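Long-range contact in putative tRNA (Adenine(37)-N6)-methyltransferase (Pseudomonas aeruginosa, PDB 7BTU), which probably methylates the threonylcarbamoyl-modified adenosine at position 37 of tRNA, using S-adenosyl-L-methionine as methyl donor: residues B[18-26]-B[208-216]. Numbering follows the deposited sequence.
Sequences RSCFMEKFA and RYGVRLWDL
Cys20 and Glu23, in the loop that leaves barrel strand 15-19, hydrogen-bond to the backbone of Trp214 and Arg212, joining the N-terminal β-barrel of TrmO to strand 209-213, at one edge of the smaller C-terminal sheet within the chain. Two direct hydrogen bonds cross the junction. Trp214 N, at the second position of the type II' turn from Leu213 to Leu216, donates to Cys20 O (2.9 Å), and Arg212 N donates to Glu23 OE1 (2.8 Å), reaching that oxygen from above the carboxylate plane. Between them, water 1 accepts from Met22 N and lies doubtfully close to Arg212 O (2.5 Å from the water oxygen). The other carboxylate oxygen, Glu23 OE2, forms a long salt bridge with Arg212 NE (3.6 Å) at the guanidinium edge, the two planes being almost perpendicular, while Met22 CB lies over one guanidinium face.

Apolar contacts flank this polar strip. Phe21 CE1 meets Leu213 CD2, and Ala26 CB presses tightly on Val211 CG2 at 3.3 Å, the methyl that chi1 of 62° sets anti to the backbone N. Leu187 of helix 184-193 touches both Cys20 and Trp214, whose indole lies flat beneath the Ser19-Cys20 backbone; Cys20 CB makes a CH-pi contact 3.6 Å from the centroid of the Trp214 five-membered ring.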
# COMPACT_ATOMS: atom_id res chain seq x y z
N ARG B 18 -14.89 -4.38 12.08
CA ARG B 18 -15.41 -5.47 12.88
C ARG B 18 -14.84 -6.72 12.24
O ARG B 18 -15.01 -6.90 11.03
CB ARG B 18 -16.94 -5.47 12.90
N SER B 19 -14.21 -7.61 13.03
CA SER B 19 -13.65 -8.78 12.36
C SER B 19 -13.55 -9.98 13.29
O SER B 19 -13.82 -9.90 14.49
CB SER B 19 -12.29 -8.50 11.72
OG SER B 19 -11.29 -8.56 12.68
N CYS B 20 -13.24 -11.12 12.68
CA CYS B 20 -13.05 -12.36 13.43
C CYS B 20 -11.86 -12.32 14.39
O CYS B 20 -11.79 -13.20 15.26
CB CYS B 20 -12.90 -13.51 12.44
SG CYS B 20 -11.66 -13.33 11.18
N PHE B 21 -10.86 -11.44 14.18
CA PHE B 21 -9.57 -11.61 14.85
C PHE B 21 -9.49 -10.78 16.13
O PHE B 21 -9.70 -9.56 16.10
CB PHE B 21 -8.40 -11.27 13.92
CG PHE B 21 -8.22 -12.27 12.80
CD1 PHE B 21 -8.05 -13.64 13.10
CD2 PHE B 21 -8.29 -11.88 11.47
CE1 PHE B 21 -7.94 -14.59 12.06
CE2 PHE B 21 -8.15 -12.84 10.43
CZ PHE B 21 -7.97 -14.16 10.72
N MET B 22 -9.19 -11.45 17.24
CA MET B 22 -9.04 -10.76 18.53
C MET B 22 -7.58 -10.65 18.99
O MET B 22 -7.28 -9.84 19.89
CB MET B 22 -9.85 -11.51 19.61
CG MET B 22 -11.32 -11.81 19.22
SD MET B 22 -12.28 -10.25 18.99
CE MET B 22 -13.45 -10.73 17.67
N GLU B 23 -6.67 -11.45 18.42
CA GLU B 23 -5.28 -11.41 18.86
C GLU B 23 -4.40 -11.51 17.62
O GLU B 23 -4.75 -12.16 16.65
CB GLU B 23 -5.00 -12.54 19.90
CG GLU B 23 -5.85 -13.76 19.66
CD GLU B 23 -6.02 -14.72 20.83
OE1 GLU B 23 -6.42 -15.85 20.54
OE2 GLU B 23 -5.77 -14.38 22.00
N LYS B 24 -3.23 -10.89 17.67
CA LYS B 24 -2.41 -10.74 16.47
C LYS B 24 -1.82 -12.06 16.02
O LYS B 24 -1.73 -12.31 14.82
CB LYS B 24 -1.28 -9.72 16.73
N PHE B 25 -1.40 -12.92 16.96
CA PHE B 25 -0.73 -14.13 16.54
C PHE B 25 -1.65 -15.06 15.75
O PHE B 25 -1.15 -15.89 14.99
CB PHE B 25 -0.12 -14.87 17.74
CG PHE B 25 -1.14 -15.40 18.71
CD1 PHE B 25 -1.77 -16.63 18.48
CD2 PHE B 25 -1.42 -14.71 19.89
CE1 PHE B 25 -2.69 -17.12 19.36
CE2 PHE B 25 -2.34 -15.19 20.78
CZ PHE B 25 -2.98 -16.41 20.52
N ALA B 26 -2.97 -14.89 15.84
CA ALA B 26 -3.88 -15.69 15.03
C ALA B 26 -3.99 -15.24 13.56
O ALA B 26 -4.47 -16.01 12.69
CB ALA B 26 -5.27 -15.59 15.64
N ARG B 208 -2.30 -28.54 24.72
CA ARG B 208 -3.50 -27.91 24.15
C ARG B 208 -3.26 -26.41 23.92
O ARG B 208 -2.86 -25.68 24.83
CB ARG B 208 -4.67 -28.12 25.09
CG ARG B 208 -5.97 -27.56 24.64
CD ARG B 208 -6.62 -26.87 25.83
NE ARG B 208 -8.05 -27.08 25.92
CZ ARG B 208 -8.84 -26.38 26.72
NH1 ARG B 208 -8.32 -25.44 27.50
NH2 ARG B 208 -10.15 -26.61 26.73
N TYR B 209 -3.55 -25.96 22.72
CA TYR B 209 -3.35 -24.58 22.32
C TYR B 209 -4.72 -23.97 22.10
O TYR B 209 -5.69 -24.70 21.91
CB TYR B 209 -2.54 -24.52 21.01
CG TYR B 209 -1.13 -24.99 21.17
CD1 TYR B 209 -0.13 -24.13 21.60
CD2 TYR B 209 -0.80 -26.31 20.93
CE1 TYR B 209 1.19 -24.58 21.78
CE2 TYR B 209 0.51 -26.75 21.10
CZ TYR B 209 1.48 -25.90 21.53
OH TYR B 209 2.74 -26.39 21.69
N GLY B 210 -4.81 -22.63 22.13
CA GLY B 210 -6.10 -22.00 21.89
C GLY B 210 -5.93 -20.71 21.13
O GLY B 210 -4.89 -20.04 21.19
N VAL B 211 -7.02 -20.32 20.47
CA VAL B 211 -7.06 -19.06 19.76
C VAL B 211 -8.52 -18.60 19.80
O VAL B 211 -9.47 -19.41 19.84
CB VAL B 211 -6.58 -19.21 18.29
CG1 VAL B 211 -7.48 -20.13 17.53
CG2 VAL B 211 -6.59 -17.83 17.63
N ARG B 212 -8.68 -17.30 19.82
CA ARG B 212 -10.01 -16.69 19.81
C ARG B 212 -10.38 -16.33 18.39
O ARG B 212 -9.56 -15.71 17.69
CB ARG B 212 -9.97 -15.44 20.70
CG ARG B 212 -9.92 -15.75 22.17
CD ARG B 212 -10.24 -14.54 22.96
NE ARG B 212 -9.15 -13.61 22.95
CZ ARG B 212 -9.28 -12.28 23.01
NH1 ARG B 212 -10.48 -11.72 23.08
NH2 ARG B 212 -8.18 -11.54 23.00
N LEU B 213 -11.62 -16.62 17.99
CA LEU B 213 -12.16 -16.16 16.70
C LEU B 213 -13.61 -15.76 16.90
O LEU B 213 -14.35 -16.51 17.53
CB LEU B 213 -12.07 -17.30 15.67
CG LEU B 213 -10.66 -17.77 15.26
CD1 LEU B 213 -10.76 -19.12 14.57
CD2 LEU B 213 -9.99 -16.71 14.34
N TRP B 214 -14.02 -14.57 16.41
CA TRP B 214 -15.33 -14.02 16.73
C TRP B 214 -15.48 -14.07 18.26
O TRP B 214 -14.58 -13.60 18.96
CB TRP B 214 -16.41 -14.76 15.95
CG TRP B 214 -16.34 -14.48 14.42
CD1 TRP B 214 -16.10 -15.38 13.45
CD2 TRP B 214 -16.56 -13.22 13.76
NE1 TRP B 214 -16.13 -14.76 12.20
CE2 TRP B 214 -16.41 -13.43 12.38
CE3 TRP B 214 -16.82 -11.92 14.21
CZ2 TRP B 214 -16.54 -12.40 11.42
CZ3 TRP B 214 -16.95 -10.87 13.24
CH2 TRP B 214 -16.80 -11.12 11.87
N ASP B 215 -16.56 -14.64 18.81
CA ASP B 215 -16.73 -14.74 20.26
C ASP B 215 -16.43 -16.16 20.75
O ASP B 215 -16.98 -16.60 21.77
CB ASP B 215 -18.14 -14.29 20.69
CG ASP B 215 -19.26 -15.10 20.01
OD1 ASP B 215 -18.95 -16.08 19.28
OD2 ASP B 215 -20.45 -14.76 20.18
N LEU B 216 -15.59 -16.88 20.01
CA LEU B 216 -15.32 -18.30 20.29
C LEU B 216 -13.90 -18.49 20.85
O LEU B 216 -12.99 -17.73 20.53
CB LEU B 216 -15.45 -19.15 19.03
CG LEU B 216 -16.61 -18.86 18.07
CD1 LEU B 216 -16.47 -19.76 16.86
CD2 LEU B 216 -17.88 -19.20 18.80
O HOH W 1 -7.80 -13.97 17.25